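Local coordinates for protein serine protease inhibitor infestin (Triatoma infestans, PDB 2ERW) that inhibits the clotting protease factor XIIa through its Kazal-type domain infestin 4, one piece of a longer secreted protein, at residues 10-15 with 45-50; 16-21 with 38-43. All coordinates share one frame; numbering follows the deposited sequence. Where two conformers were deposited one is given.

Both interactions join the chain around strand 15-17 to the chain that follows helix 26-35. Residues 45-50 meet the approach to the strand in interaction 1. Residues 38-43 meet its end and the turn after it in interaction 2, which is nested within the loop closed by interaction 1. Interaction 1 is a surface contact: a phenol, a guanidinium group, a carboxylate and a water do much of the work. Interaction 2 is partly buried and relies on backbone bonds, a serine hydroxyl and a leucine that also packs on the helix. The disulfide between Cys-16 and Cys-48 ties the two together.

Interaction 1. Residues 10-15 with 45-50; sequences RNYVPV and EGRCQR
Tyr-12 and Arg-47 are joined by a side-chain hydrogen bond. NH1 of Arg-47 gives it to OH of Tyr-12 at 2.8 Å, with an angle of 157° at the hydrogen. The hydroxyl lies in the guanidinium plane, and the ring and guanidinium planes are only 20° apart. The arginine chain bends at chi3 (65°), which turns its end toward the phenol. NE of Arg-47 also forms a salt bridge with Glu-54.

Apolar contacts of Pro-14 lie beside this bond. CD of Pro-14 sits 3.5 Å from the plane of the Tyr-12 ring, over its centre. CB of Pro-14 meets CG of Arg-47 at 3.8 Å. The Glu-45 carboxylate lies alongside a methyl of Val-15, with OE1 of Glu-45 3.8 Å from CG1 of Val-15.

The backbone adds one direct bond, from Gly-46 N to Pro-14 O at 2.7 Å. The same oxygen accepts from a water that also donates to OE2 of Glu-45. Val-15 and Glu-45 form an antiparallel non-hydrogen-bonded pair.

By family homology, residues 10-15 probably hold the P1 residue, Arg-10, and the primed side of the canonical protease-binding loop. The contact ties this side of the Kazal binding loop to the chain near Cys-48.

Interaction 2. Residues 16-21 with 38-43; sequences CGSDGK and PGLKLV
Ser-18 grips Lys-41 through both backbone and side chain. Its N donates to Lys-41 O at 2.8 Å, in the carbonyl plane. CB lies 3.6 Å from that same Lys-41 O. At the tip, OG accepts a hydrogen bond from Lys-41 N at 2.9 Å, nearly straight at 162°. A chi1 of 54° sets OG between the backbone N and the carbonyl carbon, turned to this N-H. OG also rests 3.6 Å from CD1 of Leu-40. Thus both the N-H and the C=O of Lys-41 are held by one residue.

The backbones pair further along. Val-43 N donates to Cys-16 O at 2.8 Å. Gly-17 and Leu-42 form an antiparallel non-hydrogen-bonded pair. Gly-17 CA makes a CA-H...O contact of 3.2 Å with Lys-41 O.

Leu-40 sends CD1 against the carboxylate of Asp-19, 3.4 Å from CG. The leucine also packs on Leu-29, Ala-32 and Ala-33 of helix 26-35. Asp-19 is held at both oxygens. OD1 takes the N-H of Lys-21 from above the carboxylate plane at 3.0 Å, closing an Asx turn. OD2 is hydrogen-bonded to the hydroxyl of Tyr-23.

A type I beta turn runs from Gly-17 to Gly-20, closed by the bond from Gly-20 N to Gly-17 O. The Asx turn of Asp-19 overlaps it, and Ser-18 ties it to residues 38-43. The contact pins strand 15-17 and the turn after it to residues 38-43, which follow helix 26-35. Cys-Gly-Ser-Asp-Gly is a sequence that recurs in Kazal domains.

Interaction 1. Residues 10-15 with 45-50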
loop_
_atom_site.group_PDB
_atom_site.type_symbol
_atom_site.label_atom_id
_atom_site.label_comp_id
_atom_site.label_asym_id
_atom_site.label_seq_id
_atom_site.Cartn_x
_atom_site.Cartn_y
_atom_site.Cartn_z
ATOM N N ARG A 10 5.157 6.918 9.021
ATOM C CA ARG A 10 4.094 5.932 9.165
ATOM C C ARG A 10 2.708 6.527 9.072
ATOM O O ARG A 10 1.734 5.818 9.242
ATOM C CB ARG A 10 4.258 5.175 10.480
ATOM C CG ARG A 10 5.528 4.332 10.523
ATOM C CD ARG A 10 5.629 3.555 11.812
ATOM N NE ARG A 10 6.916 2.864 11.913
ATOM C CZ ARG A 10 7.948 3.297 12.634
ATOM N NH1 ARG A 10 7.858 4.423 13.333
ATOM N NH2 ARG A 10 9.076 2.600 12.665
ATOM N N ASN A 11 2.612 7.820 8.780
ATOM C CA ASN A 11 1.318 8.461 8.712
ATOM C C ASN A 11 0.361 7.632 7.897
ATOM O O ASN A 11 0.682 7.187 6.794
ATOM C CB ASN A 11 1.435 9.798 8.020
ATOM C CG ASN A 11 2.364 10.718 8.702
ATOM O OD1 ASN A 11 3.478 10.363 9.059
ATOM N ND2 ASN A 11 1.913 11.950 8.888
ATOM N N TYR A 12 -0.838 7.478 8.411
ATOM C CA TYR A 12 -1.766 6.547 7.843
ATOM C C TYR A 12 -2.560 7.193 6.741
ATOM O O TYR A 12 -3.428 8.035 6.981
ATOM C CB TYR A 12 -2.654 6.020 8.962
ATOM C CG TYR A 12 -3.611 4.980 8.504
ATOM C CD1 TYR A 12 -3.155 3.798 7.931
ATOM C CD2 TYR A 12 -4.975 5.171 8.628
ATOM C CE1 TYR A 12 -4.025 2.837 7.503
ATOM C CE2 TYR A 12 -5.862 4.204 8.221
ATOM C CZ TYR A 12 -5.381 3.048 7.647
ATOM O OH TYR A 12 -6.236 2.079 7.208
ATOM N N VAL A 13 -2.216 6.794 5.522
ATOM C CA VAL A 13 -2.882 7.273 4.327
ATOM C C VAL A 13 -3.046 6.028 3.489
ATOM O O VAL A 13 -2.293 5.785 2.547
ATOM C CB VAL A 13 -2.033 8.314 3.600
ATOM C CG1 VAL A 13 -2.763 8.794 2.351
ATOM C CG2 VAL A 13 -1.739 9.479 4.535
ATOM N N PRO A 14 -3.988 5.175 3.874
ATOM C CA PRO A 14 -4.029 3.845 3.299
ATOM C C PRO A 14 -4.378 3.823 1.830
ATOM O O PRO A 14 -5.188 4.589 1.355
ATOM C CB PRO A 14 -5.130 3.133 4.067
ATOM C CG PRO A 14 -6.024 4.268 4.541
ATOM C CD PRO A 14 -5.052 5.385 4.877
ATOM N N VAL A 15 -3.592 3.042 1.113
ATOM C CA VAL A 15 -3.825 2.881 -0.312
ATOM C C VAL A 15 -3.738 1.420 -0.636
ATOM O O VAL A 15 -3.100 0.653 0.073
ATOM C CB VAL A 15 -2.828 3.701 -1.159
ATOM C CG1 VAL A 15 -3.051 5.166 -0.928
ATOM C CG2 VAL A 15 -1.377 3.357 -0.823
ATOM N N GLU A 45 -7.290 4.640 -3.657
ATOM C CA GLU A 45 -7.157 5.199 -2.366
ATOM C C GLU A 45 -7.882 4.331 -1.366
ATOM O O GLU A 45 -8.888 3.707 -1.692
ATOM C CB GLU A 45 -7.776 6.590 -2.391
ATOM C CG GLU A 45 -7.360 7.438 -1.231
ATOM C CD GLU A 45 -5.921 7.826 -1.353
ATOM O OE1 GLU A 45 -5.448 7.671 -2.496
ATOM O OE2 GLU A 45 -5.321 8.232 -0.323
ATOM N N GLY A 46 -7.394 4.338 -0.146
ATOM C CA GLY A 46 -8.057 3.610 0.921
ATOM C C GLY A 46 -7.543 2.204 1.004
ATOM O O GLY A 46 -6.780 1.745 0.166
ATOM N N ARG A 47 -7.983 1.498 2.031
ATOM C CA ARG A 47 -7.561 0.123 2.153
ATOM C C ARG A 47 -8.111 -0.727 1.036
ATOM O O ARG A 47 -9.184 -0.454 0.502
ATOM C CB ARG A 47 -8.062 -0.475 3.463
ATOM C CG ARG A 47 -7.669 0.320 4.681
ATOM C CD ARG A 47 -7.790 -0.551 5.932
ATOM N NE ARG A 47 -6.834 -1.652 5.868
ATOM C CZ ARG A 47 -5.592 -1.584 6.338
ATOM N NH1 ARG A 47 -5.153 -0.491 6.945
ATOM N NH2 ARG A 47 -4.791 -2.621 6.192
ATOM N N CYS A 48 -7.390 -1.797 0.711
ATOM C CA CYS A 48 -7.965 -2.776 -0.169
ATOM C C CYS A 48 -9.226 -3.295 0.457
ATOM O O CYS A 48 -9.367 -3.326 1.668
ATOM C CB CYS A 48 -7.009 -3.913 -0.409
ATOM S SG CYS A 48 -5.537 -3.389 -1.262
ATOM N N GLN A 49 -10.159 -3.679 -0.397
ATOM C CA GLN A 49 -11.433 -4.168 0.068
ATOM C C GLN A 49 -11.322 -5.652 0.356
ATOM O O GLN A 49 -11.035 -6.462 -0.523
ATOM C CB GLN A 49 -12.516 -3.843 -0.967
ATOM C CG GLN A 49 -12.826 -2.342 -1.043
ATOM C CD GLN A 49 -13.640 -1.793 0.137
ATOM O OE1 GLN A 49 -13.316 -0.734 0.694
ATOM N NE2 GLN A 49 -14.703 -2.496 0.507
ATOM N N ARG A 50 -11.537 -6.007 1.620
ATOM C CA ARG A 50 -11.592 -7.385 2.032
ATOM C C ARG A 50 -12.467 -7.424 3.259
ATOM O O ARG A 50 -12.064 -7.053 4.358
ATOM C CB ARG A 50 -10.204 -7.956 2.311
ATOM C CG ARG A 50 -10.204 -9.462 2.504
ATOM C CD ARG A 50 -8.777 -9.974 2.598
ATOM N NE ARG A 50 -8.717 -11.386 2.960
ATOM C CZ ARG A 50 -8.629 -12.390 2.091
ATOM N NH1 ARG A 50 -8.589 -12.154 0.785
ATOM N NH2 ARG A 50 -8.581 -13.636 2.532
HETATM O O HOH W 1 -5.989 7.082 1.998
#

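Interaction 2. Residues 16-21 with 38-43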
loop_
_atom_site.group_PDB
_atom_site.type_symbol
_atom_site.label_atom_id
_atom_site.label_comp_id
_atom_site.label_asym_id
_atom_site.label_seq_id
_atom_site.Cartn_x
_atom_site.Cartn_y
_atom_site.Cartn_z
ATOM N N CYS A 16 -4.381 1.048 -1.721
ATOM C CA CYS A 16 -4.490 -0.336 -2.068
ATOM C C CYS A 16 -3.608 -0.609 -3.240
ATOM O O CYS A 16 -3.726 0.041 -4.273
ATOM C CB CYS A 16 -5.932 -0.637 -2.400
ATOM S SG CYS A 16 -6.173 -2.338 -2.884
ATOM N N GLY A 17 -2.723 -1.580 -3.081
ATOM C CA GLY A 17 -1.814 -1.954 -4.136
ATOM C C GLY A 17 -2.418 -2.950 -5.103
ATOM O O GLY A 17 -3.381 -3.659 -4.803
ATOM N N SER A 18 -1.792 -3.028 -6.264
ATOM C CA SER A 18 -2.220 -3.948 -7.280
ATOM C C SER A 18 -1.990 -5.392 -6.859
ATOM O O SER A 18 -2.487 -6.310 -7.505
ATOM C CB SER A 18 -1.452 -3.654 -8.557
ATOM O OG SER A 18 -0.061 -3.665 -8.315
ATOM N N ASP A 19 -1.238 -5.589 -5.784
ATOM C CA ASP A 19 -1.067 -6.908 -5.205
ATOM C C ASP A 19 -2.193 -7.283 -4.260
ATOM O O ASP A 19 -2.178 -8.366 -3.659
ATOM C CB ASP A 19 0.279 -6.997 -4.479
ATOM C CG ASP A 19 0.440 -5.951 -3.398
ATOM O OD1 ASP A 19 -0.434 -5.085 -3.231
ATOM O OD2 ASP A 19 1.461 -6.029 -2.701
ATOM N N GLY A 20 -3.170 -6.398 -4.121
ATOM C CA GLY A 20 -4.259 -6.658 -3.207
ATOM C C GLY A 20 -3.906 -6.404 -1.763
ATOM O O GLY A 20 -4.675 -6.743 -0.884
ATOM N N LYS A 21 -2.751 -5.780 -1.528
ATOM C CA LYS A 21 -2.310 -5.470 -0.178
ATOM C C LYS A 21 -2.489 -3.996 0.072
ATOM O O LYS A 21 -2.209 -3.173 -0.788
ATOM C CB LYS A 21 -0.838 -5.812 -0.014
ATOM C CG LYS A 21 -0.274 -5.561 1.351
ATOM C CD LYS A 21 1.107 -6.168 1.473
ATOM C CE LYS A 21 1.675 -5.986 2.863
ATOM N NZ LYS A 21 2.919 -6.768 3.078
ATOM N N PRO A 38 7.699 -6.296 -7.550
ATOM C CA PRO A 38 7.904 -5.661 -8.837
ATOM C C PRO A 38 6.589 -5.355 -9.512
ATOM O O PRO A 38 5.692 -6.201 -9.550
ATOM C CB PRO A 38 8.633 -6.729 -9.627
ATOM C CG PRO A 38 9.309 -7.538 -8.570
ATOM C CD PRO A 38 8.391 -7.595 -7.448
ATOM N N GLY A 39 6.472 -4.134 -10.011
ATOM C CA GLY A 39 5.318 -3.756 -10.813
ATOM C C GLY A 39 4.178 -3.286 -9.946
ATOM O O GLY A 39 3.110 -2.976 -10.442
ATOM N N LEU A 40 4.393 -3.225 -8.638
ATOM C CA LEU A 40 3.331 -2.826 -7.744
ATOM C C LEU A 40 2.851 -1.440 -8.096
ATOM O O LEU A 40 3.648 -0.525 -8.250
ATOM C CB LEU A 40 3.845 -2.813 -6.319
ATOM C CG LEU A 40 2.839 -2.416 -5.249
ATOM C CD1 LEU A 40 1.697 -3.394 -5.201
ATOM C CD2 LEU A 40 3.570 -2.392 -3.929
ATOM N N LYS A 41 1.532 -1.292 -8.172
ATOM C CA LYS A 41 0.932 -0.005 -8.467
ATOM C C LYS A 41 -0.097 0.320 -7.432
ATOM O O LYS A 41 -0.697 -0.547 -6.828
ATOM C CB LYS A 41 0.206 -0.053 -9.807
ATOM C CG LYS A 41 1.097 -0.401 -10.990
ATOM C CD LYS A 41 2.051 0.743 -11.268
ATOM C CE LYS A 41 2.596 0.689 -12.687
ATOM N NZ LYS A 41 3.413 1.911 -12.929
ATOM N N LEU A 42 -0.321 1.609 -7.261
ATOM C CA LEU A 42 -1.353 2.090 -6.380
ATOM C C LEU A 42 -2.633 2.062 -7.180
ATOM O O LEU A 42 -2.777 2.801 -8.162
ATOM C CB LEU A 42 -0.995 3.499 -5.934
ATOM C CG LEU A 42 -1.723 4.038 -4.724
ATOM C CD1 LEU A 42 -1.042 5.322 -4.359
ATOM C CD2 LEU A 42 -3.199 4.280 -4.996
ATOM N N VAL A 43 -3.553 1.194 -6.793
ATOM C CA VAL A 43 -4.763 1.035 -7.584
ATOM C C VAL A 43 -5.939 1.857 -7.116
ATOM O O VAL A 43 -6.748 2.296 -7.929
ATOM C CB VAL A 43 -5.129 -0.453 -7.786
ATOM C CG1 VAL A 43 -3.984 -1.186 -8.442
ATOM C CG2 VAL A 43 -5.514 -1.097 -6.526
#